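Local coordinates for E3 SUMO-protein ligase SIZ2 (Saccharomyces cerevisiae, PDB 6U75) that acts as a PIAS-family SUMO E3 ligase, promoting transfer of SUMO to target proteins, and may be involved in chromosome maintenance, at residues Thr30-His41 with Leu110-Leu119. Numbering follows the deposited sequence.
Sequences TKMKFKVSKSNH and LKVPTEMNHL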
ATOM      1  N   THR A  30      22.486  -9.944  13.025  1.00 39.05           N
ATOM      2  CA  THR A  30      23.005  -8.582  12.992  1.00 39.25           C
ATOM      3  C   THR A  30      22.335  -7.760  14.084  1.00 39.09           C
ATOM      4  O   THR A  30      21.110  -7.801  14.237  1.00 40.43           O
ATOM      5  CB  THR A  30      22.776  -7.937  11.624  1.00 43.09           C
ATOM      6  OG1 THR A  30      23.536  -8.638  10.632  1.00 56.30           O
ATOM      7  CG2 THR A  30      23.201  -6.475  11.642  1.00 52.24           C
ATOM      8  N   LYS A  31      23.136  -7.010  14.832  1.00 40.87           N
ATOM      9  CA  LYS A  31      22.665  -6.246  15.976  1.00 42.36           C
ATOM     10  C   LYS A  31      22.783  -4.753  15.706  1.00 40.13           C
ATOM     11  O   LYS A  31      23.695  -4.300  15.008  1.00 40.47           O
ATOM     12  CB  LYS A  31      23.460  -6.611  17.233  1.00 41.68           C
ATOM     13  CG  LYS A  31      23.306  -8.061  17.657  1.00 38.02           C
ATOM     14  CD  LYS A  31      24.299  -8.432  18.746  1.00 54.70           C
ATOM     15  CE  LYS A  31      23.718  -9.464  19.698  1.00 57.32           C
ATOM     16  NZ  LYS A  31      24.695  -9.870  20.745  1.00 79.72           N
ATOM     17  N   MET A  32      21.847  -3.987  16.269  1.00 43.66           N
ATOM     18  CA  MET A  32      21.852  -2.535  16.146  1.00 40.58           C
ATOM     19  C   MET A  32      21.509  -1.924  17.494  1.00 36.45           C
ATOM     20  O   MET A  32      20.463  -2.239  18.070  1.00 40.92           O
ATOM     21  CB  MET A  32      20.848  -2.061  15.091  1.00 44.78           C
ATOM     22  CG  MET A  32      21.096  -2.595  13.693  1.00 50.68           C
ATOM     23  SD  MET A  32      19.809  -2.088  12.535  1.00 79.71           S
ATOM     24  CE  MET A  32      19.845  -0.306  12.733  1.00 34.64           C
ATOM     25  N   LYS A  33      22.378  -1.052  17.990  1.00 42.00           N
ATOM     26  CA  LYS A  33      22.092  -0.249  19.170  1.00 49.59           C
ATOM     27  C   LYS A  33      21.757   1.170  18.735  1.00 50.04           C
ATOM     28  O   LYS A  33      22.440   1.741  17.878  1.00 46.38           O
ATOM     29  CB  LYS A  33      23.282  -0.220  20.132  1.00 52.09           C
ATOM     30  CG  LYS A  33      24.108  -1.496  20.184  1.00 66.33           C
ATOM     31  CD  LYS A  33      25.046  -1.514  21.393  1.00 61.95           C
ATOM     32  CE  LYS A  33      26.067  -0.378  21.367  1.00 53.52           C
ATOM     33  NZ  LYS A  33      27.050  -0.510  20.257  1.00 63.70           N
ATOM     34  N   PHE A  34      20.705   1.738  19.319  1.00 45.85           N
ATOM     35  CA  PHE A  34      20.454   3.158  19.114  1.00 40.58           C
ATOM     36  C   PHE A  34      19.521   3.676  20.197  1.00 38.97           C
ATOM     37  O   PHE A  34      18.779   2.918  20.826  1.00 37.20           O
ATOM     38  CB  PHE A  34      19.877   3.442  17.720  1.00 35.00           C
ATOM     39  CG  PHE A  34      18.523   2.843  17.481  1.00 42.46           C
ATOM     40  CD1 PHE A  34      17.374   3.535  17.826  1.00 39.01           C
ATOM     41  CD2 PHE A  34      18.397   1.597  16.891  1.00 46.17           C
ATOM     42  CE1 PHE A  34      16.125   2.989  17.599  1.00 33.25           C
ATOM     43  CE2 PHE A  34      17.152   1.045  16.661  1.00 44.39           C
ATOM     44  CZ  PHE A  34      16.014   1.743  17.016  1.00 46.06           C
ATOM     45  N   LYS A  35      19.589   4.987  20.409  1.00 37.37           N
ATOM     46  CA  LYS A  35      18.743   5.693  21.356  1.00 36.36           C
ATOM     47  C   LYS A  35      17.781   6.598  20.601  1.00 25.83           C
ATOM     48  O   LYS A  35      18.069   7.046  19.487  1.00 31.15           O
ATOM     49  CB  LYS A  35      19.585   6.527  22.329  1.00 41.32           C
ATOM     50  CG  LYS A  35      20.634   5.722  23.082  1.00 49.73           C
ATOM     51  CD  LYS A  35      21.622   6.615  23.822  1.00 46.23           C
ATOM     52  CE  LYS A  35      21.085   7.069  25.170  1.00 50.25           C
ATOM     53  NZ  LYS A  35      20.966   5.939  26.131  1.00 49.29           N
ATOM     54  N   VAL A  36      16.632   6.857  21.214  1.00 26.55           N
ATOM     55  CA  VAL A  36      15.634   7.774  20.679  1.00 25.70           C
ATOM     56  C   VAL A  36      15.526   8.931  21.660  1.00 31.38           C
ATOM     57  O   VAL A  36      15.008   8.767  22.772  1.00 33.79           O
ATOM     58  CB  VAL A  36      14.278   7.095  20.462  1.00 38.25           C
ATOM     59  CG1 VAL A  36      13.238   8.115  20.017  1.00 37.05           C
ATOM     60  CG2 VAL A  36      14.409   5.979  19.434  1.00 27.41           C
ATOM     61  N   SER A  37      16.015  10.101  21.250  1.00 42.61           N
ATOM     62  CA  SER A  37      16.077  11.272  22.116  1.00 27.23           C
ATOM     63  C   SER A  37      14.745  11.549  22.797  1.00 37.06           C
ATOM     64  O   SER A  37      13.694  11.087  22.340  1.00 34.71           O
ATOM     65  CB  SER A  37      16.505  12.499  21.312  1.00 31.07           C
ATOM     66  OG  SER A  37      15.511  12.851  20.364  1.00 39.38           O
ATOM     67  N   LYS A  38      14.784  12.307  23.895  1.00 43.33           N
ATOM     68  CA  LYS A  38      13.553  12.693  24.573  1.00 45.07           C
ATOM     69  C   LYS A  38      12.723  13.641  23.718  1.00 43.67           C
ATOM     70  O   LYS A  38      11.492  13.650  23.822  1.00 43.29           O
ATOM     71  CB  LYS A  38      13.884  13.334  25.921  1.00 48.97           C
ATOM     72  CG  LYS A  38      12.750  13.293  26.933  1.00 54.40           C
ATOM     73  CD  LYS A  38      11.946  14.581  26.937  1.00 60.57           C
ATOM     74  CE  LYS A  38      10.835  14.529  27.975  1.00 58.88           C
ATOM     75  NZ  LYS A  38      10.039  15.787  28.014  1.00 73.69           N
ATOM     76  N   SER A  39      13.373  14.439  22.865  1.00 31.49           N
ATOM     77  CA  SER A  39      12.627  15.309  21.961  1.00 42.82           C
ATOM     78  C   SER A  39      11.815  14.496  20.960  1.00 39.94           C
ATOM     79  O   SER A  39      10.665  14.833  20.663  1.00 35.70           O
ATOM     80  CB  SER A  39      13.583  16.255  21.235  1.00 49.99           C
ATOM     81  OG  SER A  39      14.005  17.307  22.086  1.00 56.58           O
ATOM     82  N   ASN A  40      12.393  13.415  20.432  1.00 36.19           N
ATOM     83  CA  ASN A  40      11.644  12.564  19.514  1.00 34.32           C
ATOM     84  C   ASN A  40      10.527  11.813  20.232  1.00 27.91           C
ATOM     85  O   ASN A  40       9.471  11.562  19.640  1.00 37.91           O
ATOM     86  CB  ASN A  40      12.593  11.593  18.814  1.00 36.68           C
ATOM     87  CG  ASN A  40      13.456  12.280  17.768  1.00 26.88           C
ATOM     88  OD1 ASN A  40      12.993  13.163  17.047  1.00 30.82           O
ATOM     89  ND2 ASN A  40      14.717  11.878  17.682  1.00 38.06           N
ATOM     90  N   HIS A  41      10.726  11.460  21.503  1.00 31.28           N
ATOM     91  CA  HIS A  41       9.629  10.901  22.289  1.00 35.85           C
ATOM     92  C   HIS A  41       8.499  11.913  22.441  1.00 35.56           C
ATOM     93  O   HIS A  41       7.318  11.577  22.284  1.00 42.54           O
ATOM     94  CB  HIS A  41      10.140  10.457  23.659  1.00 34.89           C
ATOM     95  CG  HIS A  41      10.628   9.043  23.692  1.00 41.49           C
ATOM     96  ND1 HIS A  41       9.836   7.993  24.109  1.00 47.68           N
ATOM     97  CD2 HIS A  41      11.826   8.503  23.363  1.00 31.73           C
ATOM     98  CE1 HIS A  41      10.526   6.869  24.034  1.00 37.79           C
ATOM     99  NE2 HIS A  41      11.736   7.152  23.586  1.00 36.93           N
ATOM    100  N   LEU A 110       9.260   0.546  22.480  1.00 44.14           N
ATOM    101  CA  LEU A 110      10.357   1.472  22.722  1.00 37.66           C
ATOM    102  C   LEU A 110      10.604   1.641  24.216  1.00 32.12           C
ATOM    103  O   LEU A 110       9.679   1.599  25.032  1.00 48.41           O
ATOM    104  CB  LEU A 110      10.055   2.837  22.101  1.00 39.91           C
ATOM    105  CG  LEU A 110      10.863   3.246  20.868  1.00 47.59           C
ATOM    106  CD1 LEU A 110      10.393   4.602  20.370  1.00 32.94           C
ATOM    107  CD2 LEU A 110      12.354   3.276  21.171  1.00 50.50           C
ATOM    108  N   LYS A 111      11.870   1.842  24.566  1.00 36.27           N
ATOM    109  CA  LYS A 111      12.274   2.115  25.936  1.00 51.54           C
ATOM    110  C   LYS A 111      12.414   3.618  26.153  1.00 47.14           C
ATOM    111  O   LYS A 111      12.456   4.410  25.209  1.00 43.85           O
ATOM    112  CB  LYS A 111      13.590   1.399  26.262  1.00 43.26           C
ATOM    113  CG  LYS A 111      13.529  -0.117  26.114  1.00 60.52           C
ATOM    114  CD  LYS A 111      12.554  -0.748  27.105  1.00 71.02           C
ATOM    115  CE  LYS A 111      11.680  -1.804  26.443  1.00 60.30           C
ATOM    116  NZ  LYS A 111      10.456  -2.088  27.241  1.00 66.61           N
ATOM    117  N   VAL A 112      12.482   4.007  27.423  1.00 38.26           N
ATOM    118  CA  VAL A 112      12.605   5.415  27.794  1.00 51.28           C
ATOM    119  C   VAL A 112      13.847   5.997  27.128  1.00 48.64           C
ATOM    120  O   VAL A 112      14.755   5.245  26.744  1.00 53.85           O
ATOM    121  CB  VAL A 112      12.656   5.593  29.321  1.00 53.47           C
ATOM    122  CG1 VAL A 112      11.289   5.309  29.932  1.00 49.81           C
ATOM    123  CG2 VAL A 112      13.718   4.694  29.938  1.00 64.11           C
ATOM    124  N   PRO A 113      13.935   7.320  26.973  1.00 50.27           N
ATOM    125  CA  PRO A 113      15.052   7.891  26.203  1.00 29.73           C
ATOM    126  C   PRO A 113      16.415   7.628  26.815  1.00 48.74           C
ATOM    127  O   PRO A 113      17.396   7.476  26.076  1.00 59.91           O
ATOM    128  CB  PRO A 113      14.732   9.394  26.176  1.00 43.79           C
ATOM    129  CG  PRO A 113      13.292   9.508  26.560  1.00 38.05           C
ATOM    130  CD  PRO A 113      13.013   8.357  27.464  1.00 43.54           C
ATOM    131  N   THR A 114      16.512   7.576  28.146  1.00 57.35           N
ATOM    132  CA  THR A 114      17.811   7.425  28.793  1.00 58.67           C
ATOM    133  C   THR A 114      18.414   6.043  28.578  1.00 57.03           C
ATOM    134  O   THR A 114      19.625   5.879  28.749  1.00 60.20           O
ATOM    135  CB  THR A 114      17.688   7.698  30.292  1.00 54.91           C
ATOM    136  OG1 THR A 114      16.805   6.738  30.886  1.00 60.79           O
ATOM    137  CG2 THR A 114      17.151   9.101  30.538  1.00 50.81           C
ATOM    138  N   GLU A 115      17.606   5.055  28.210  1.00 54.38           N
ATOM    139  CA  GLU A 115      18.074   3.690  28.033  1.00 54.21           C
ATOM    140  C   GLU A 115      18.330   3.398  26.558  1.00 40.82           C
ATOM    141  O   GLU A 115      17.973   4.173  25.669  1.00 50.00           O
ATOM    142  CB  GLU A 115      17.061   2.699  28.614  1.00 59.57           C
ATOM    143  CG  GLU A 115      16.936   2.778  30.129  1.00 59.46           C
ATOM    144  CD  GLU A 115      15.925   1.795  30.686  1.00 87.40           C
ATOM    145  OE1 GLU A 115      15.231   1.137  29.883  1.00 95.02           O
ATOM    146  OE2 GLU A 115      15.827   1.681  31.926  1.00 90.66           O
ATOM    147  N   MET A 116      18.958   2.253  26.310  1.00 55.69           N
ATOM    148  CA  MET A 116      19.403   1.865  24.979  1.00 51.16           C
ATOM    149  C   MET A 116      18.388   0.932  24.334  1.00 51.94           C
ATOM    150  O   MET A 116      17.813   0.067  25.002  1.00 58.34           O
ATOM    151  CB  MET A 116      20.766   1.171  25.053  1.00 56.51           C
ATOM    152  CG  MET A 116      21.540   1.192  23.750  1.00 54.14           C
ATOM    153  SD  MET A 116      22.220   2.824  23.409  1.00 61.89           S
ATOM    154  CE  MET A 116      22.774   2.619  21.724  1.00 41.88           C
ATOM    155  N   ASN A 117      18.173   1.108  23.032  1.00 49.18           N
ATOM    156  CA  ASN A 117      17.308   0.225  22.260  1.00 42.17           C
ATOM    157  C   ASN A 117      18.165  -0.724  21.433  1.00 43.91           C
ATOM    158  O   ASN A 117      19.071  -0.285  20.712  1.00 44.86           O
ATOM    159  CB  ASN A 117      16.368   1.015  21.348  1.00 38.35           C
ATOM    160  CG  ASN A 117      15.402   1.888  22.123  1.00 39.97           C
ATOM    161  OD1 ASN A 117      14.415   1.402  22.674  1.00 41.28           O
ATOM    162  ND2 ASN A 117      15.679   3.187  22.164  1.00 44.40           N
ATOM    163  N   HIS A 118      17.873  -2.017  21.544  1.00 57.12           N
ATOM    164  CA  HIS A 118      18.581  -3.067  20.826  1.00 44.19           C
ATOM    165  C   HIS A 118      17.638  -3.706  19.816  1.00 39.65           C
ATOM    166  O   HIS A 118      16.521  -4.099  20.167  1.00 49.26           O
ATOM    167  CB  HIS A 118      19.112  -4.131  21.788  1.00 37.41           C
ATOM    168  CG  HIS A 118      19.990  -3.586  22.872  1.00 44.20           C
ATOM    169  ND1 HIS A 118      21.339  -3.361  22.697  1.00 46.10           N
ATOM    170  CD2 HIS A 118      19.711  -3.226  24.147  1.00 45.63           C
ATOM    171  CE1 HIS A 118      21.852  -2.883  23.816  1.00 54.40           C
ATOM    172  NE2 HIS A 118      20.885  -2.790  24.712  1.00 51.24           N
ATOM    173  N   LEU A 119      18.089  -3.809  18.569  1.00 45.90           N
ATOM    174  CA  LEU A 119      17.333  -4.442  17.494  1.00 39.56           C
ATOM    175  C   LEU A 119      18.200  -5.547  16.903  1.00 38.50           C
ATOM    176  O   LEU A 119      19.246  -5.270  16.308  1.00 42.31           O
ATOM    177  CB  LEU A 119      16.935  -3.425  16.425  1.00 33.41           C
ATOM    178  CG  LEU A 119      16.214  -3.990  15.197  1.00 29.38           C
ATOM    179  CD1 LEU A 119      14.864  -4.572  15.583  1.00 32.80           C
ATOM    180  CD2 LEU A 119      16.048  -2.921  14.130  1.00 39.84           C
TER
HETATM  181  O   HOH W   1      14.029   5.312  23.620  1.00 33.39           O
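Met32 and Phe34 pair with Leu119 and Asn117 as antiparallel hydrogen-bonded pairs, joining edge strand 28-34 to strand 117-123 in the PINIT domain. Both bonds at Met32 measure 2.9 Å (Met32 N to Leu119 O, Leu119 N to Met32 O), and segments 30-34 and 117-119 run nearly antiparallel, at 161°. Phe34 N donates to Asn117 O (3.0 Å) and Asn117 N to Phe34 O (2.9 Å). Phe34 O also takes a weak bond from Asn117 ND2, while Asn117 OD1 accepts from Lys111 N and Asn83, so both ends of this buried amide are engaged. Past Phe34, bends at chi3 and chi4 fold Lys35 back and bring NZ to Thr114 O at 2.9 Å, above the carbonyl plane.

Among carbon contacts, Asn117 CB lies 4.2 Å above the Phe34 ring plane, and Val36 CG2 meets Leu110 CD2. Pro113 CG sits over the His41 ring, 4.0 Å from its centroid, a CH-pi contact.

One water binds His41 NE2 at 2.9 Å and accepts from Asn117 ND2. An alanine at His41 would remove the imidazole, probably leaving Pro113 without its aromatic partner and the water less firmly held. Backbone pairing thus secures the strands, whereas Pro113 and the water link the Val112-Glu115 turn region and Asn117 to His41 in helix 38-46, and Lys35 and Val36 anchor the connector before it.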